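Local coordinates for type ii site-specific deoxyribonuclease (Klebsiella pneumoniae, PDB 6EKR), which probably cleaves double-stranded DNA at a specific sequence as a type II restriction endonuclease of the PD-(D/E)xK nuclease class, at residues A[55-60]-A[69-74]; A[65-70]-A[117-122]; A[43-48]-A[239-244]; A[73-78]-A[108-113]. The protein carries 2 engineered substitutions. All blocks are in the same frame, centred on the assembly; numbering follows the deposited sequence.

Interaction 1: residues A[55-60]-A[69-74]; sequences EYHSFT and VRDDLF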
# COMPACT_ATOMS: atom_id res chain seq x y z
N GLU A 55 8.60 0.63 28.01
CA GLU A 55 8.15 1.99 28.29
C GLU A 55 8.56 2.94 27.18
O GLU A 55 9.68 2.88 26.66
CB GLU A 55 8.70 2.47 29.63
CG GLU A 55 8.00 1.85 30.83
CD GLU A 55 8.49 2.42 32.15
OE1 GLU A 55 9.50 3.16 32.17
OE2 GLU A 55 7.84 2.12 33.18
N TYR A 56 7.63 3.83 26.82
CA TYR A 56 7.90 4.85 25.81
C TYR A 56 7.67 6.24 26.36
O TYR A 56 6.74 6.46 27.13
CB TYR A 56 7.02 4.63 24.59
CG TYR A 56 7.41 3.45 23.73
CD1 TYR A 56 8.36 3.59 22.72
CD2 TYR A 56 6.82 2.19 23.92
CE1 TYR A 56 8.72 2.51 21.92
CE2 TYR A 56 7.18 1.11 23.12
CZ TYR A 56 8.13 1.28 22.13
OH TYR A 56 8.50 0.23 21.33
N HIS A 57 8.53 7.17 25.95
CA HIS A 57 8.36 8.59 26.28
C HIS A 57 7.83 9.39 25.10
O HIS A 57 7.82 8.92 23.96
CB HIS A 57 9.68 9.19 26.75
CG HIS A 57 10.01 8.90 28.19
ND1 HIS A 57 10.25 7.63 28.66
CD2 HIS A 57 10.15 9.73 29.25
CE1 HIS A 57 10.52 7.68 29.95
NE2 HIS A 57 10.46 8.95 30.33
N SER A 58 7.39 10.61 25.36
CA SER A 58 6.96 11.52 24.31
C SER A 58 7.45 12.94 24.59
O SER A 58 7.62 13.31 25.74
CB SER A 58 5.45 11.52 24.22
OG SER A 58 4.97 12.79 23.84
N PHE A 59 7.69 13.71 23.53
CA PHE A 59 7.94 15.14 23.66
C PHE A 59 6.61 15.85 23.57
O PHE A 59 5.72 15.42 22.84
CB PHE A 59 8.87 15.66 22.56
CG PHE A 59 10.28 15.12 22.63
CD1 PHE A 59 11.25 15.76 23.39
CD2 PHE A 59 10.65 13.99 21.91
CE1 PHE A 59 12.55 15.27 23.44
CE2 PHE A 59 11.95 13.50 21.96
CZ PHE A 59 12.89 14.13 22.72
N THR A 60 6.46 16.94 24.32
CA THR A 60 5.22 17.71 24.33
C THR A 60 5.45 19.18 24.00
O THR A 60 6.54 19.71 24.22
CB THR A 60 4.52 17.64 25.70
OG1 THR A 60 5.48 17.88 26.73
CG2 THR A 60 3.89 16.27 25.90
N VAL A 69 8.67 7.58 22.01
CA VAL A 69 10.13 7.54 21.92
C VAL A 69 10.70 6.65 23.02
O VAL A 69 10.43 6.85 24.21
CB VAL A 69 10.72 8.98 22.03
CG1 VAL A 69 12.13 8.97 22.61
CG2 VAL A 69 10.72 9.66 20.68
N ARG A 70 11.47 5.64 22.62
CA ARG A 70 12.19 4.82 23.58
C ARG A 70 13.27 5.65 24.25
O ARG A 70 14.32 5.91 23.67
CB ARG A 70 12.78 3.57 22.92
CG ARG A 70 11.86 2.37 22.95
CD ARG A 70 12.53 1.14 22.40
NE ARG A 70 13.55 0.63 23.30
CZ ARG A 70 14.37 -0.38 23.03
NH1 ARG A 70 14.31 -1.01 21.86
NH2 ARG A 70 15.26 -0.75 23.93
N ASP A 71 12.97 6.06 25.48
CA ASP A 71 13.86 6.89 26.30
C ASP A 71 15.21 6.24 26.53
O ASP A 71 16.24 6.92 26.61
CB ASP A 71 13.21 7.15 27.65
CG ASP A 71 14.05 8.03 28.53
OD1 ASP A 71 13.69 9.22 28.65
OD2 ASP A 71 15.08 7.56 29.07
N ASP A 72 15.20 4.92 26.65
CA ASP A 72 16.41 4.15 26.81
C ASP A 72 17.27 4.16 25.55
O ASP A 72 18.38 3.63 25.55
CB ASP A 72 16.05 2.72 27.18
CG ASP A 72 15.65 1.90 25.99
OD1 ASP A 72 14.47 1.94 25.57
OD2 ASP A 72 16.53 1.20 25.46
N LEU A 73 16.76 4.76 24.47
CA LEU A 73 17.40 4.73 23.16
C LEU A 73 17.75 6.14 22.65
O LEU A 73 18.81 6.37 22.07
CB LEU A 73 16.49 4.00 22.17
CG LEU A 73 17.06 2.94 21.21
CD1 LEU A 73 17.86 1.86 21.94
CD2 LEU A 73 15.94 2.32 20.37
N PHE A 74 16.84 7.08 22.91
CA PHE A 74 17.02 8.49 22.53
C PHE A 74 18.00 9.14 23.49
O PHE A 74 17.85 9.02 24.70
CB PHE A 74 15.67 9.19 22.65
CG PHE A 74 15.55 10.46 21.86
CD1 PHE A 74 14.80 10.49 20.67
CD2 PHE A 74 16.14 11.64 22.30
CE1 PHE A 74 14.67 11.67 19.94
CE2 PHE A 74 16.02 12.82 21.57
CZ PHE A 74 15.28 12.84 20.40

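Interaction 2: residues A[65-70]-A[117-122]; sequences YSRPVR and SVACCF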
# COMPACT_ATOMS: atom_id res chain seq x y z
N TYR A 65 1.42 16.09 21.27
CA TYR A 65 2.38 15.03 21.62
C TYR A 65 3.16 14.57 20.39
O TYR A 65 2.62 14.53 19.29
CB TYR A 65 1.66 13.81 22.20
CG TYR A 65 1.24 13.90 23.66
CD1 TYR A 65 1.92 13.19 24.65
CD2 TYR A 65 0.14 14.68 24.04
CE1 TYR A 65 1.54 13.26 25.98
CE2 TYR A 65 -0.25 14.76 25.38
CZ TYR A 65 0.45 14.05 26.34
OH TYR A 65 0.06 14.13 27.66
N SER A 66 4.41 14.20 20.59
CA SER A 66 5.19 13.57 19.54
C SER A 66 4.86 12.09 19.55
O SER A 66 4.29 11.59 20.51
CB SER A 66 6.68 13.77 19.80
OG SER A 66 7.08 13.00 20.90
N ARG A 67 5.21 11.39 18.47
CA ARG A 67 5.18 9.93 18.44
C ARG A 67 6.00 9.38 19.61
O ARG A 67 6.89 10.07 20.12
CB ARG A 67 5.73 9.40 17.11
CG ARG A 67 7.21 9.65 16.92
CD ARG A 67 7.61 9.37 15.50
NE ARG A 67 7.06 10.36 14.58
CZ ARG A 67 7.05 10.24 13.26
NH1 ARG A 67 7.56 9.17 12.67
NH2 ARG A 67 6.52 11.20 12.52
N PRO A 68 5.71 8.14 20.04
CA PRO A 68 6.39 7.58 21.21
C PRO A 68 7.87 7.33 20.97
O PRO A 68 8.27 6.92 19.88
CB PRO A 68 5.64 6.26 21.45
CG PRO A 68 5.11 5.88 20.11
CD PRO A 68 4.76 7.18 19.45
N VAL A 69 8.67 7.58 22.01
CA VAL A 69 10.13 7.54 21.92
C VAL A 69 10.70 6.65 23.02
O VAL A 69 10.43 6.85 24.21
CB VAL A 69 10.72 8.98 22.03
CG1 VAL A 69 12.13 8.97 22.61
CG2 VAL A 69 10.72 9.66 20.68
N ARG A 70 11.47 5.64 22.62
CA ARG A 70 12.19 4.82 23.58
C ARG A 70 13.27 5.65 24.25
O ARG A 70 14.32 5.91 23.67
CB ARG A 70 12.78 3.57 22.92
CG ARG A 70 11.86 2.37 22.95
CD ARG A 70 12.53 1.14 22.40
NE ARG A 70 13.55 0.63 23.30
CZ ARG A 70 14.37 -0.38 23.03
NH1 ARG A 70 14.31 -1.01 21.86
NH2 ARG A 70 15.26 -0.75 23.93
N SER A 117 14.75 12.68 16.27
CA SER A 117 14.77 14.07 16.68
C SER A 117 14.10 14.91 15.62
O SER A 117 13.31 15.80 15.94
CB SER A 117 16.20 14.56 16.89
OG SER A 117 16.91 14.56 15.66
N VAL A 118 14.40 14.61 14.36
CA VAL A 118 13.76 15.32 13.27
C VAL A 118 12.27 14.97 13.21
O VAL A 118 11.43 15.85 13.07
CB VAL A 118 14.43 15.06 11.93
CG1 VAL A 118 13.64 15.70 10.82
CG2 VAL A 118 15.84 15.61 11.94
N ALA A 119 11.96 13.69 13.36
CA ALA A 119 10.58 13.22 13.29
C ALA A 119 9.68 13.88 14.33
O ALA A 119 8.62 14.40 13.99
CB ALA A 119 10.53 11.68 13.39
N CYS A 120 10.10 13.86 15.60
CA CYS A 120 9.32 14.45 16.69
C CYS A 120 9.10 15.95 16.54
O CYS A 120 8.07 16.47 16.96
CB CYS A 120 9.99 14.17 18.03
SG CYS A 120 9.96 12.47 18.50
N CYS A 121 10.09 16.64 15.98
CA CYS A 121 9.96 18.06 15.65
C CYS A 121 8.77 18.34 14.73
O CYS A 121 8.01 19.29 14.96
CB CYS A 121 11.24 18.58 15.03
SG CYS A 121 12.52 18.95 16.24
N PHE A 122 8.60 17.49 13.72
CA PHE A 122 7.45 17.55 12.81
C PHE A 122 6.12 17.21 13.45
O PHE A 122 5.09 17.73 13.04
CB PHE A 122 7.66 16.63 11.61
CG PHE A 122 8.53 17.20 10.54
CD1 PHE A 122 8.04 17.38 9.25
CD2 PHE A 122 9.86 17.57 10.81
CE1 PHE A 122 8.86 17.91 8.26
CE2 PHE A 122 10.68 18.11 9.82
CZ PHE A 122 10.18 18.27 8.54

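Interaction 3: residues A[43-48]-A[239-244]; sequences GYFGSF and KKVNHI. With SO4 (sulfate ion), chain E.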
# COMPACT_ATOMS: atom_id res chain seq x y z
N GLY A 43 8.34 13.68 28.76
CA GLY A 43 7.90 12.80 29.85
C GLY A 43 7.53 11.38 29.44
O GLY A 43 7.52 11.04 28.26
N TYR A 44 7.24 10.54 30.44
CA TYR A 44 6.73 9.20 30.18
C TYR A 44 5.35 9.32 29.55
O TYR A 44 4.52 10.08 30.01
CB TYR A 44 6.69 8.36 31.47
CG TYR A 44 5.88 7.09 31.31
CD1 TYR A 44 6.49 5.89 30.95
CD2 TYR A 44 4.49 7.10 31.48
CE1 TYR A 44 5.74 4.74 30.78
CE2 TYR A 44 3.73 5.96 31.31
CZ TYR A 44 4.36 4.78 30.96
OH TYR A 44 3.60 3.65 30.79
N PHE A 45 5.10 8.55 28.51
CA PHE A 45 3.85 8.66 27.78
C PHE A 45 2.96 7.44 27.97
O PHE A 45 1.79 7.57 28.33
CB PHE A 45 4.12 8.88 26.29
CG PHE A 45 2.92 8.68 25.42
CD1 PHE A 45 1.94 9.66 25.33
CD2 PHE A 45 2.77 7.51 24.69
CE1 PHE A 45 0.83 9.47 24.52
CE2 PHE A 45 1.66 7.32 23.89
CZ PHE A 45 0.68 8.30 23.80
N GLY A 46 3.52 6.26 27.70
CA GLY A 46 2.76 5.02 27.69
C GLY A 46 3.69 3.85 27.47
O GLY A 46 4.89 4.03 27.24
N SER A 47 3.14 2.65 27.54
CA SER A 47 3.95 1.44 27.43
C SER A 47 3.41 0.48 26.39
O SER A 47 2.21 0.49 26.07
CB SER A 47 4.03 0.73 28.77
OG SER A 47 4.69 1.54 29.72
N PHE A 48 4.30 -0.34 25.86
CA PHE A 48 3.88 -1.52 25.13
C PHE A 48 3.90 -2.68 26.12
O PHE A 48 4.80 -2.76 26.98
CB PHE A 48 4.80 -1.82 23.94
CG PHE A 48 4.63 -3.20 23.37
CD1 PHE A 48 3.55 -3.51 22.55
CD2 PHE A 48 5.55 -4.20 23.67
CE1 PHE A 48 3.37 -4.79 22.02
CE2 PHE A 48 5.39 -5.49 23.15
CZ PHE A 48 4.29 -5.78 22.32
N LYS A 239 -3.17 6.20 26.10
CA LYS A 239 -1.81 6.34 26.59
C LYS A 239 -1.11 4.99 26.68
O LYS A 239 -0.78 4.51 27.76
CB LYS A 239 -1.77 7.06 27.95
CG LYS A 239 -1.62 8.58 27.84
CD LYS A 239 -0.97 9.16 29.10
CE LYS A 239 -0.54 10.60 28.86
NZ LYS A 239 0.64 10.94 29.69
N LYS A 240 -0.92 4.37 25.52
CA LYS A 240 -0.15 3.13 25.41
C LYS A 240 0.33 2.95 23.97
O LYS A 240 -0.17 3.62 23.06
CB LYS A 240 -0.96 1.92 25.89
CG LYS A 240 -2.23 1.67 25.13
CD LYS A 240 -2.59 0.21 25.21
CE LYS A 240 -3.40 -0.21 24.00
NZ LYS A 240 -3.84 -1.63 24.07
N VAL A 241 1.29 2.04 23.78
CA VAL A 241 1.92 1.86 22.47
C VAL A 241 1.69 0.45 21.92
O VAL A 241 1.94 -0.55 22.60
CB VAL A 241 3.43 2.18 22.52
CG1 VAL A 241 4.08 2.03 21.15
CG2 VAL A 241 3.68 3.58 23.06
N ASN A 242 1.20 0.38 20.68
CA ASN A 242 1.09 -0.89 19.97
C ASN A 242 2.31 -1.13 19.12
O ASN A 242 3.07 -0.22 18.83
CB ASN A 242 -0.16 -0.92 19.08
CG ASN A 242 -1.42 -0.57 19.83
OD1 ASN A 242 -1.69 -1.09 20.91
ND2 ASN A 242 -2.23 0.32 19.23
N HIS A 243 2.49 -2.38 18.72
CA HIS A 243 3.52 -2.78 17.78
C HIS A 243 2.76 -3.44 16.64
O HIS A 243 2.18 -4.52 16.83
CB HIS A 243 4.47 -3.77 18.45
CG HIS A 243 5.50 -3.14 19.35
ND1 HIS A 243 6.64 -3.81 19.75
CD2 HIS A 243 5.58 -1.91 19.90
CE1 HIS A 243 7.37 -3.02 20.52
NE2 HIS A 243 6.75 -1.86 20.63
N ILE A 244 2.72 -2.80 15.48
CA ILE A 244 1.94 -3.32 14.36
C ILE A 244 2.72 -4.34 13.55
O ILE A 244 3.51 -3.99 12.68
CB ILE A 244 1.39 -2.20 13.44
CG1 ILE A 244 0.51 -1.21 14.23
CG2 ILE A 244 0.63 -2.80 12.25
CD1 ILE A 244 -0.73 -1.83 14.91
S SO4 E . -5.53 -1.08 21.24
O1 SO4 E . -4.92 0.21 20.94
O2 SO4 E . -4.50 -2.09 21.43
O3 SO4 E . -6.32 -0.96 22.47
O4 SO4 E . -6.40 -1.48 20.14

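Interaction 4: residues A[73-78]-A[108-113]; sequences LFITDY and NKIIYT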
# COMPACT_ATOMS: atom_id res chain seq x y z
N LEU A 73 16.76 4.76 24.47
CA LEU A 73 17.40 4.73 23.16
C LEU A 73 17.75 6.14 22.65
O LEU A 73 18.81 6.37 22.07
CB LEU A 73 16.49 4.00 22.17
CG LEU A 73 17.06 2.94 21.21
CD1 LEU A 73 17.86 1.86 21.94
CD2 LEU A 73 15.94 2.32 20.37
N PHE A 74 16.84 7.08 22.91
CA PHE A 74 17.02 8.49 22.53
C PHE A 74 18.00 9.14 23.49
O PHE A 74 17.85 9.02 24.70
CB PHE A 74 15.67 9.19 22.65
CG PHE A 74 15.55 10.46 21.86
CD1 PHE A 74 14.80 10.49 20.67
CD2 PHE A 74 16.14 11.64 22.30
CE1 PHE A 74 14.67 11.67 19.94
CE2 PHE A 74 16.02 12.82 21.57
CZ PHE A 74 15.28 12.84 20.40
N ILE A 75 18.99 9.85 22.96
CA ILE A 75 19.93 10.57 23.82
C ILE A 75 19.43 12.00 24.08
O ILE A 75 19.61 12.89 23.26
CB ILE A 75 21.38 10.55 23.25
CG1 ILE A 75 21.87 9.11 23.10
CG2 ILE A 75 22.33 11.35 24.13
CD1 ILE A 75 23.06 8.92 22.16
N THR A 76 18.80 12.21 25.23
CA THR A 76 18.22 13.52 25.55
C THR A 76 19.20 14.55 26.15
O THR A 76 18.76 15.57 26.70
CB THR A 76 16.99 13.39 26.49
OG1 THR A 76 17.32 12.53 27.59
CG2 THR A 76 15.81 12.81 25.74
N ASP A 77 20.50 14.29 26.04
CA ASP A 77 21.53 15.23 26.49
C ASP A 77 22.34 15.64 25.26
O ASP A 77 22.95 14.79 24.59
CB ASP A 77 22.43 14.57 27.54
CG ASP A 77 23.39 15.54 28.23
OD1 ASP A 77 24.30 16.09 27.57
OD2 ASP A 77 23.26 15.74 29.46
N TYR A 78 22.32 16.94 24.96
CA TYR A 78 22.95 17.43 23.72
C TYR A 78 24.47 17.20 23.64
O TYR A 78 24.97 16.71 22.64
CB TYR A 78 22.58 18.91 23.46
CG TYR A 78 23.11 19.42 22.14
CD1 TYR A 78 22.50 19.06 20.93
CD2 TYR A 78 24.22 20.25 22.09
CE1 TYR A 78 22.98 19.51 19.72
CE2 TYR A 78 24.71 20.71 20.88
CZ TYR A 78 24.08 20.34 19.69
OH TYR A 78 24.57 20.79 18.48
N ASN A 108 23.32 2.36 16.86
CA ASN A 108 21.88 2.25 16.93
C ASN A 108 21.26 3.45 17.62
O ASN A 108 20.32 4.05 17.09
CB ASN A 108 21.48 0.98 17.65
CG ASN A 108 20.08 0.54 17.31
OD1 ASN A 108 19.79 0.25 16.15
ND2 ASN A 108 19.21 0.47 18.31
N LYS A 109 21.79 3.81 18.78
CA LYS A 109 21.25 4.92 19.56
C LYS A 109 21.42 6.26 18.85
O LYS A 109 20.55 7.15 18.96
CB LYS A 109 21.89 4.97 20.94
CG LYS A 109 21.27 4.05 21.97
CD LYS A 109 21.69 4.42 23.38
CE LYS A 109 21.21 3.37 24.39
NZ LYS A 109 21.04 3.89 25.80
N ILE A 110 22.54 6.41 18.14
CA ILE A 110 22.83 7.65 17.40
C ILE A 110 21.84 7.76 16.23
O ILE A 110 21.16 8.78 16.09
CB ILE A 110 24.32 7.73 16.91
CG1 ILE A 110 25.30 8.00 18.07
CG2 ILE A 110 24.50 8.79 15.83
CD1 ILE A 110 25.02 9.22 18.92
N ILE A 111 21.76 6.72 15.40
CA ILE A 111 20.84 6.75 14.27
C ILE A 111 19.43 7.06 14.79
O ILE A 111 18.77 7.95 14.27
CB ILE A 111 20.87 5.44 13.46
CG1 ILE A 111 22.18 5.34 12.69
CG2 ILE A 111 19.71 5.38 12.48
CD1 ILE A 111 22.60 3.91 12.39
N TYR A 112 19.01 6.33 15.82
CA TYR A 112 17.67 6.50 16.40
C TYR A 112 17.42 7.96 16.76
O TYR A 112 16.44 8.55 16.33
CB TYR A 112 17.50 5.62 17.65
CG TYR A 112 16.09 5.62 18.22
CD1 TYR A 112 15.07 4.90 17.60
CD2 TYR A 112 15.78 6.34 19.37
CE1 TYR A 112 13.78 4.89 18.10
CE2 TYR A 112 14.48 6.34 19.89
CZ TYR A 112 13.49 5.61 19.24
OH TYR A 112 12.20 5.58 19.73
N THR A 113 18.33 8.52 17.55
CA THR A 113 18.22 9.88 18.02
C THR A 113 18.19 10.87 16.85
O THR A 113 17.36 11.77 16.84
CB THR A 113 19.38 10.20 19.00
OG1 THR A 113 19.23 9.37 20.15
CG2 THR A 113 19.39 11.66 19.43

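Interaction 1: residues A[55-60]-A[69-74]
His57 N donates to Val69 O over 2.6 Å, and Val69 N returns a bond to His57 O. The two make a single antiparallel hydrogen-bonded pair, a beta bridge that fastens the loop 69-74 to strand 53-61, the middle strand of a three-stranded antiparallel sheet. Past the bridge the loop turns on itself, Arg70 O accepting the backbone N of both Leu73 and Phe74. Arg70 is bent at its third torsion (71°) and grips Asp72 side-on, NE to OD1 at 2.8 Å and NH2 to OD2, one nitrogen for each oxygen. That salt bridge fixes the far end of the arginine, while its CG packs obliquely on the Tyr56 ring near CE1. The phenol itself is held elsewhere, Tyr56 OH bonding to Asp267 and His243. On the other side of the strand Asp71 has CG anti to its own N (-178°), which carries OD1 over the centre of the His57 imidazole, 3.5 Å above its plane; this oxygen bonds to Tyr42 OH, and the carboxylate is tilted 44° to the ring. Further along, Phe59 and Phe74 meet edge-to-face, centroids 5.1 Å apart, beside helix 101-125, which packs on Phe59 and Val69. Phe59 supplies the edge: its CZ lies 3.6 Å from Phe74 CZ, and the neighbouring Phe59 CE2 lies 4.2 Å from Val69 CG2.

Interaction 2: residues A[65-70]-A[117-122]
Cys120 gives up the most surface here, its thiol packed against the side chains of both Ser66 and Val69. With Cys120 SG anti to the carbonyl carbon of its own residue (chi1 -68°), the sulfur leans off the helix toward the loop, meeting Val69 CG2 at 3.6 Å and Ser66 CB at 3.8 Å. Arg67 touches the same sulfur more loosely, its CG 4.2 Å from Cys120 SG. Beyond CG the arginine bends at its third torsion and lays its guanidinium flat over Ala119: the methyl carbon CB stands 3.7 Å above the plane of the group, over its centre, with Arg67 CZ the nearest atom. Stacked in this way, the edge of the guanidinium is left to make polar bonds, and Arg67 NE forms a salt bridge with Asp123, one residue beyond the segment on the same helix. The arrangement packs the connection that follows strand 64-65, the short outermost strand of the antiparallel sheet, against helix 101-125, one of the long helices of this PD-(D/E)xK nuclease. Away from that charged pair the contact is buried and apolar, and no hydrogen bond joins residues 65-70 directly to 117-122. The Ser66 hydroxyl turns back to its own side of the interface. OG lies between the backbone N and the carbonyl carbon (70°), donates to Arg67 O at 3.0 Å with the donor tilted from the carbonyl plane, and also receives Phe59 N of the central strand. Ser66 O takes a further bond from Gln234 NE2. Ala119 also touches Pro133 of helix 132-148.

Interaction 3: residues A[43-48]-A[239-244]
Lys239 runs alongside the bulged backbone of strand 41-49, its extended aliphatic chain passing Phe45 O with CD at 3.3 Å. Its own carbonyl faces the neighbouring glycine, Lys239 O lying 3.6 Å from Gly46 CA, so the two chains come together where no side chain intervenes. Lys240 sets CB against Ser47 O and then turns away toward a sulfate ion, probably from the crystallisation liquor. Lys240 NZ donates to its O2 at 2.8 Å and more weakly to O3. At Val241 the backbones join: Val241 N reaches Ser47 O over 2.9 Å along a nearly straight N-H, but from above the carbonyl plane. The axes diverge by 39°, and this is the one hydrogen bond between 43-48 and 239-244, whose strands link the first antiparallel sheet to the hairpin of strands 232-235 and 240-243. Phe45 and Gly46 both face Tyr56 of strand 53-61 in a classic beta bulge. Val241 also presents CG2 to the edge of the Phe45 ring, while Val241 O lies 3.3 Å from Phe48 CA in a CA-H...O contact. Asn242 points to the other side of its strand, where ND2 bonds to sulfate O1; Lys238 NZ also donates to the sulfate. His243 returns to the contact and lies flat over Phe48, a face-to-face stack with centroids 3.8 Å apart and planes only 6° from parallel. Phe48 has CG anti to its backbone N (165°), which swings its ring over the imidazole, and the bond of His243 NE2 with Tyr56 OH limits the imidazole's rotation.

Interaction 4: residues A[73-78]-A[108-113]
Leu73 sets its CD2 methyl squarely over the face of Tyr112, 3.9 Å from the ring centroid and only 9° off the normal, a CH-pi contact made by two side chains that meet at about a right angle. Leu73 CB adds to it, 3.7 Å from Tyr112 CD2. Tyr112 CE2 then lies at the edge of the Phe74 ring, and Thr113 CG2 sits over one face of that ring, displaced toward its rim. Further out, the end methyls of Ile75 and Ile110 meet, CD1 to CD1 at 3.8 Å. At the centre of the polar part is Thr113: with OG1 anti to the carbonyl carbon of Thr113 (chi1 -65°), the hydroxyl accepts Ile75 N at 2.9 Å and donates to Lys109 O at 2.8 Å. It thus relays a loop N-H to a carbonyl of the helix, and Lys109 O also takes Thr113 N from the opposite face of its plane. Lys109 stretches its aliphatic chain past Leu73 O, with CG at 3.4 Å, before NZ bonds to Asp72 O; Tyr112 OH likewise accepts the backbone N of Arg70, outside the pair. Residues 73-78 belong to the connection from strand 64-65 to helix 78-91 and lie against helix 101-125; Asp77 is the N-cap of helix 78-91. That helix packs Phe81, Phe85 and Phe88 on Ile110, while helix 22-39 places Met33 on Thr113.

From the N terminus, strand 41-49 opens the widest loop, which interaction 3 closes only when 239-244 arrives, so the other three contacts nest inside it. Strand 53-61 is next; interaction 1 shuts a short loop by bringing 69-74 back to it. Interaction 2 starts within that loop, sharing Val69 and Arg70, and ends far beyond it on helix 101-125, so the two interlock. Interaction 4 begins where interaction 1 ends, at Leu73 and Phe74, reaches the same helix earlier, and is nested within interaction 2. Together the contacts tie the antiparallel sheet to helix 101-125 on one flank and to the 232-243 hairpin on another.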